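Local coordinates for protein LEOA (PDB 4AUR) that is a bacterial dynamin-family GTPase of enterotoxigenic Escherichia coli that probably binds and hydrolyses GTP and carries a long helical stalk, at residues 390-393 with 394-398; 527-530 with 531-534. All coordinates share one frame; numbering follows the deposited sequence.

Contact 1. Residues 390-393 with 394-398; sequences QRLS and DDITR
Asp394 and Gln390 join successive turns in the middle of the long helix 368-408, part of the dynamin-like helical domain, and the contact is i to i+4 packing along an uninterrupted alpha-helix. The amide N of Asp394 gives its hydrogen to Gln390 O at 3.1 Å. The Asp394 side chain has a chi1 of -71°, which sets the carboxylate beside its own backbone N and near the same carbonyl, with Asp394 OD1 3.4 Å from Gln390 O. At Asp395 the amide is shared between two carbonyls, Arg391 O and Leu392 O, and both bonds are weak. Its carboxylate turns away from the preceding turn and forms a salt bridge with Arg309 of helix 275-343. Ile396 is held more directly: its N donates to Leu392 O at 3.1 Å, an almost straight bond of 172°. Alongside the backbone bond, the two aliphatic chains cross obliquely, and Ile396 CD1 meets Leu392 CD1 at 3.5 Å. Leu392 reaches there with CG anti to its N, chi1 157°. Around the pair, Leu392 also packs on Ile314 and Ile396 on Phe310 and Ile444, so this face of the helix looks into the bundle. Thr397 N closes the next turn onto Ser393 O at 2.9 Å. Ser393 OG bonds instead with Thr448 OG1, while Thr397 OG1 comes within 4.1 Å of Ser393 OG.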
ATOM      1  N   GLN A 390      17.748 -14.883 -27.256  1.00 30.88           N
ATOM      2  CA  GLN A 390      18.334 -14.987 -25.957  1.00 32.64           C
ATOM      3  C   GLN A 390      18.185 -13.716 -25.147  1.00 31.67           C
ATOM      4  O   GLN A 390      18.006 -13.786 -23.947  1.00 33.52           O
ATOM      5  CB  GLN A 390      19.804 -15.361 -26.036  1.00 34.75           C
ATOM      6  CG  GLN A 390      20.293 -16.056 -24.762  1.00 37.38           C
ATOM      7  CD  GLN A 390      20.070 -17.565 -24.776  1.00 38.43           C
ATOM      8  OE1 GLN A 390      19.787 -18.181 -25.813  1.00 39.50           O
ATOM      9  NE2 GLN A 390      20.217 -18.171 -23.615  1.00 41.38           N
ATOM     10  N   ARG A 391      18.285 -12.562 -25.785  1.00 31.28           N
ATOM     11  CA  ARG A 391      18.068 -11.299 -25.089  1.00 31.93           C
ATOM     12  C   ARG A 391      16.614 -11.124 -24.690  1.00 31.53           C
ATOM     13  O   ARG A 391      16.315 -10.464 -23.703  1.00 33.60           O
ATOM     14  CB  ARG A 391      18.508 -10.112 -25.934  1.00 35.53           C
ATOM     15  CG  ARG A 391      19.991  -9.831 -25.802  1.00 39.53           C
ATOM     16  CD  ARG A 391      20.435  -8.618 -26.609  1.00 42.74           C
ATOM     17  NE  ARG A 391      20.936  -9.014 -27.925  1.00 44.59           N
ATOM     18  CZ  ARG A 391      20.310  -8.809 -29.078  1.00 45.50           C
ATOM     19  NH1 ARG A 391      19.124  -8.186 -29.135  1.00 44.00           N
ATOM     20  NH2 ARG A 391      20.890  -9.241 -30.190  1.00 44.63           N
ATOM     21  N   LEU A 392      15.711 -11.714 -25.455  1.00 29.48           N
ATOM     22  CA  LEU A 392      14.313 -11.651 -25.129  1.00 28.72           C
ATOM     23  C   LEU A 392      14.025 -12.524 -23.910  1.00 28.35           C
ATOM     24  O   LEU A 392      13.332 -12.093 -23.008  1.00 29.65           O
ATOM     25  CB  LEU A 392      13.459 -12.062 -26.338  1.00 28.36           C
ATOM     26  CG  LEU A 392      12.040 -12.584 -26.111  1.00 27.59           C
ATOM     27  CD1 LEU A 392      11.170 -11.536 -25.440  1.00 27.78           C
ATOM     28  CD2 LEU A 392      11.457 -12.993 -27.451  1.00 27.19           C
ATOM     29  N   SER A 393      14.541 -13.745 -23.896  1.00 27.60           N
ATOM     30  CA  SER A 393      14.384 -14.637 -22.764  1.00 26.66           C
ATOM     31  C   SER A 393      14.942 -13.984 -21.519  1.00 29.10           C
ATOM     32  O   SER A 393      14.355 -14.088 -20.464  1.00 29.72           O
ATOM     33  CB  SER A 393      15.119 -15.949 -23.021  1.00 26.89           C
ATOM     34  OG  SER A 393      15.371 -16.676 -21.832  1.00 26.52           O
ATOM     35  N   ASP A 394      16.064 -13.293 -21.637  1.00 31.26           N
ATOM     36  CA  ASP A 394      16.671 -12.660 -20.476  1.00 35.05           C
ATOM     37  C   ASP A 394      15.854 -11.495 -19.890  1.00 33.83           C
ATOM     38  O   ASP A 394      15.959 -11.194 -18.695  1.00 31.06           O
ATOM     39  CB  ASP A 394      18.116 -12.226 -20.781  1.00 39.46           C
ATOM     40  CG  ASP A 394      19.077 -13.422 -20.916  1.00 47.37           C
ATOM     41  OD1 ASP A 394      18.646 -14.590 -20.695  1.00 49.16           O
ATOM     42  OD2 ASP A 394      20.267 -13.194 -21.247  1.00 55.73           O
ATOM     43  N   ASP A 395      15.041 -10.832 -20.699  1.00 33.53           N
ATOM     44  CA  ASP A 395      14.252  -9.746 -20.143  1.00 34.75           C
ATOM     45  C   ASP A 395      13.006 -10.286 -19.496  1.00 31.64           C
ATOM     46  O   ASP A 395      12.651  -9.906 -18.402  1.00 30.56           O
ATOM     47  CB  ASP A 395      13.849  -8.716 -21.171  1.00 37.18           C
ATOM     48  CG  ASP A 395      13.306  -7.477 -20.520  1.00 39.21           C
ATOM     49  OD1 ASP A 395      13.923  -7.047 -19.526  1.00 41.50           O
ATOM     50  OD2 ASP A 395      12.268  -6.946 -20.968  1.00 44.06           O
ATOM     51  N   ILE A 396      12.334 -11.178 -20.183  1.00 30.08           N
ATOM     52  CA  ILE A 396      11.205 -11.842 -19.590  1.00 28.37           C
ATOM     53  C   ILE A 396      11.643 -12.439 -18.265  1.00 28.43           C
ATOM     54  O   ILE A 396      11.010 -12.240 -17.248  1.00 28.76           O
ATOM     55  CB  ILE A 396      10.659 -12.931 -20.508  1.00 26.57           C
ATOM     56  CG1 ILE A 396       9.989 -12.280 -21.705  1.00 26.08           C
ATOM     57  CG2 ILE A 396       9.661 -13.783 -19.744  1.00 27.45           C
ATOM     58  CD1 ILE A 396       9.648 -13.235 -22.813  1.00 27.83           C
ATOM     59  N   THR A 397      12.760 -13.143 -18.295  1.00 30.17           N
ATOM     60  CA  THR A 397      13.271 -13.858 -17.146  1.00 30.59           C
ATOM     61  C   THR A 397      13.706 -12.885 -16.066  1.00 31.46           C
ATOM     62  O   THR A 397      13.544 -13.154 -14.899  1.00 34.09           O
ATOM     63  CB  THR A 397      14.392 -14.824 -17.603  1.00 31.58           C
ATOM     64  OG1 THR A 397      13.773 -15.997 -18.136  1.00 30.67           O
ATOM     65  CG2 THR A 397      15.344 -15.211 -16.496  1.00 32.68           C
ATOM     66  N   ARG A 398      14.226 -11.735 -16.430  1.00 33.70           N
ATOM     67  CA  ARG A 398      14.601 -10.784 -15.398  1.00 38.35           C
ATOM     68  C   ARG A 398      13.377 -10.219 -14.640  1.00 36.39           C
ATOM     69  O   ARG A 398      13.404 -10.076 -13.416  1.00 39.17           O
ATOM     70  CB  ARG A 398      15.462  -9.650 -15.978  1.00 43.79           C
ATOM     71  CG  ARG A 398      15.638  -8.493 -15.009  1.00 50.30           C
ATOM     72  CD  ARG A 398      16.842  -7.603 -15.277  1.00 58.67           C
ATOM     73  NE  ARG A 398      17.153  -6.842 -14.061  1.00 63.93           N
ATOM     74  CZ  ARG A 398      18.201  -6.041 -13.906  1.00 68.19           C
ATOM     75  NH1 ARG A 398      19.067  -5.861 -14.900  1.00 66.03           N
ATOM     76  NH2 ARG A 398      18.377  -5.412 -12.748  1.00 71.46           N
TER

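Contact 2. Residues 527-530 with 531-534; sequences FFAP and QIQQ
Between Pro530 and Gln534 runs the clearer of the backbone bonds here: Gln534 N donates to Pro530 O at 3.2 Å, nearly straight at 166°. The other, from Ile532 N to Ala529 O, is weak at 3.4 Å and spans three residues, not four. Apolar packing accompanies it. Ile532 CD1 lies 3.8 Å from Ala529 CB, brought round by a chi1 of -68° that sets CG1 beside the backbone N, and the same branch skirts Ala529 O. Beyond the pair, Ile532 also rests on Ile314 and Arg318 of helix 275-343. These contacts mark a break between two helices of the dynamin-like helical domain: helix 521-528 ends, Ala529 leaves helical backbone angles with phi -166°, and the next helix follows directly. Pro530 lies in or next to the first turn of that helix, a place where proline is well accommodated because no amide hydrogen is required of it. The glutamine side chains supply further van der Waals contacts. Gln531 has its CG between backbone N and carbonyl carbon, and its chain bends at chi2, so that it folds back toward the break. Its NE2 thereby comes to 3.7 Å from Ala529 CA and skirts Pro530 CD, the two side chains crossing at an angle. Gln534, extended beyond CG, brings CG to 3.6 Å from Pro530 O, from one side of the carbonyl plane and beyond the oxygen. Before the break, the Phe528 ring meets Phe381 of helix 368-408, and Phe528 O accepts a hydrogen bond from Ser385 OG of the same helix.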
ATOM      1  N   PHE A 527      12.632 -22.042 -38.353  1.00 33.02           N
ATOM      2  CA  PHE A 527      13.929 -22.643 -38.578  1.00 35.32           C
ATOM      3  C   PHE A 527      15.041 -21.951 -37.791  1.00 35.25           C
ATOM      4  O   PHE A 527      15.916 -22.617 -37.223  1.00 36.50           O
ATOM      5  CB  PHE A 527      14.242 -22.590 -40.074  1.00 38.68           C
ATOM      6  CG  PHE A 527      15.288 -23.564 -40.511  1.00 44.94           C
ATOM      7  CD1 PHE A 527      14.940 -24.869 -40.848  1.00 49.22           C
ATOM      8  CD2 PHE A 527      16.632 -23.179 -40.597  1.00 50.36           C
ATOM      9  CE1 PHE A 527      15.908 -25.780 -41.245  1.00 54.66           C
ATOM     10  CE2 PHE A 527      17.609 -24.085 -41.001  1.00 52.30           C
ATOM     11  CZ  PHE A 527      17.244 -25.388 -41.325  1.00 55.32           C
ATOM     12  N   PHE A 528      15.009 -20.620 -37.759  1.00 34.18           N
ATOM     13  CA  PHE A 528      16.062 -19.835 -37.129  1.00 32.20           C
ATOM     14  C   PHE A 528      15.729 -19.265 -35.757  1.00 32.75           C
ATOM     15  O   PHE A 528      16.617 -18.731 -35.093  1.00 36.71           O
ATOM     16  CB  PHE A 528      16.443 -18.678 -38.035  1.00 31.71           C
ATOM     17  CG  PHE A 528      16.887 -19.103 -39.413  1.00 31.31           C
ATOM     18  CD1 PHE A 528      18.215 -19.423 -39.651  1.00 31.20           C
ATOM     19  CD2 PHE A 528      15.988 -19.186 -40.459  1.00 30.99           C
ATOM     20  CE1 PHE A 528      18.638 -19.822 -40.898  1.00 32.10           C
ATOM     21  CE2 PHE A 528      16.401 -19.579 -41.713  1.00 32.85           C
ATOM     22  CZ  PHE A 528      17.734 -19.903 -41.934  1.00 32.72           C
ATOM     23  N   ALA A 529      14.469 -19.343 -35.330  1.00 32.66           N
ATOM     24  CA  ALA A 529      14.035 -18.668 -34.099  1.00 28.90           C
ATOM     25  C   ALA A 529      12.670 -19.127 -33.566  1.00 27.82           C
ATOM     26  O   ALA A 529      11.818 -18.301 -33.271  1.00 25.73           O
ATOM     27  CB  ALA A 529      14.009 -17.177 -34.358  1.00 28.16           C
ATOM     28  N   PRO A 530      12.461 -20.448 -33.448  1.00 28.62           N
ATOM     29  CA  PRO A 530      11.201 -20.977 -32.963  1.00 29.43           C
ATOM     30  C   PRO A 530      10.846 -20.600 -31.529  1.00 31.89           C
ATOM     31  O   PRO A 530       9.638 -20.496 -31.199  1.00 32.25           O
ATOM     32  CB  PRO A 530      11.380 -22.493 -33.073  1.00 29.19           C
ATOM     33  CG  PRO A 530      12.843 -22.722 -33.186  1.00 29.89           C
ATOM     34  CD  PRO A 530      13.342 -21.525 -33.927  1.00 30.66           C
ATOM     35  N   GLN A 531      11.856 -20.395 -30.677  1.00 31.14           N
ATOM     36  CA  GLN A 531      11.554 -20.054 -29.288  1.00 32.06           C
ATOM     37  C   GLN A 531      10.824 -18.726 -29.086  1.00 29.96           C
ATOM     38  O   GLN A 531      10.214 -18.512 -28.043  1.00 28.99           O
ATOM     39  CB  GLN A 531      12.784 -20.118 -28.392  1.00 34.56           C
ATOM     40  CG  GLN A 531      13.958 -19.297 -28.857  1.00 35.87           C
ATOM     41  CD  GLN A 531      14.973 -20.137 -29.585  1.00 38.29           C
ATOM     42  OE1 GLN A 531      15.378 -21.208 -29.091  1.00 41.05           O
ATOM     43  NE2 GLN A 531      15.389 -19.673 -30.770  1.00 36.42           N
ATOM     44  N   ILE A 532      10.874 -17.825 -30.060  1.00 29.51           N
ATOM     45  CA  ILE A 532      10.112 -16.585 -29.945  1.00 28.49           C
ATOM     46  C   ILE A 532       8.629 -16.922 -29.920  1.00 30.13           C
ATOM     47  O   ILE A 532       7.915 -16.410 -29.077  1.00 28.29           O
ATOM     48  CB  ILE A 532      10.416 -15.569 -31.048  1.00 27.65           C
ATOM     49  CG1 ILE A 532      11.845 -15.045 -30.903  1.00 28.13           C
ATOM     50  CG2 ILE A 532       9.467 -14.383 -30.944  1.00 27.99           C
ATOM     51  CD1 ILE A 532      12.426 -14.463 -32.176  1.00 27.32           C
ATOM     52  N   GLN A 533       8.153 -17.784 -30.822  1.00 31.44           N
ATOM     53  CA  GLN A 533       6.740 -18.133 -30.792  1.00 32.05           C
ATOM     54  C   GLN A 533       6.437 -18.901 -29.492  1.00 31.26           C
ATOM     55  O   GLN A 533       5.422 -18.660 -28.812  1.00 27.51           O
ATOM     56  CB  GLN A 533       6.345 -18.934 -32.023  1.00 34.69           C
ATOM     57  CG  GLN A 533       4.935 -19.522 -31.968  1.00 37.80           C
ATOM     58  CD  GLN A 533       4.462 -20.021 -33.327  1.00 40.70           C
ATOM     59  OE1 GLN A 533       4.231 -21.217 -33.522  1.00 46.63           O
ATOM     60  NE2 GLN A 533       4.328 -19.108 -34.278  1.00 39.34           N
ATOM     61  N   GLN A 534       7.341 -19.798 -29.135  1.00 29.84           N
ATOM     62  CA  GLN A 534       7.157 -20.599 -27.950  1.00 30.70           C
ATOM     63  C   GLN A 534       7.040 -19.732 -26.697  1.00 28.77           C
ATOM     64  O   GLN A 534       6.131 -19.926 -25.915  1.00 30.15           O
ATOM     65  CB  GLN A 534       8.262 -21.655 -27.845  1.00 32.31           C
ATOM     66  CG  GLN A 534       8.073 -22.776 -28.856  1.00 33.64           C
ATOM     67  CD  GLN A 534       9.317 -23.621 -29.096  1.00 37.15           C
ATOM     68  OE1 GLN A 534      10.364 -23.451 -28.442  1.00 37.36           O
ATOM     69  NE2 GLN A 534       9.205 -24.560 -30.059  1.00 38.58           N
TER

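Overall arrangement
The two contacts lie in series along the chain, with centres about 14 Å apart, and belong to different helices of the same helical domain. They touch directly where Leu392 CD2 of contact 1 packs against Ile532 CG1 of contact 2 at 4.0 Å, so helix 368-408 lies against the first turns of helix 530-544. Ile314 of helix 275-343 touches both of these side chains, making a three-helix apolar junction. Contact 1 is centred about 29 Å from the centre of the chain and contact 2 about 40 Å. Neither includes any residue of the probable P-loop at Gly60 to Thr67; both are structural packing within the stalk.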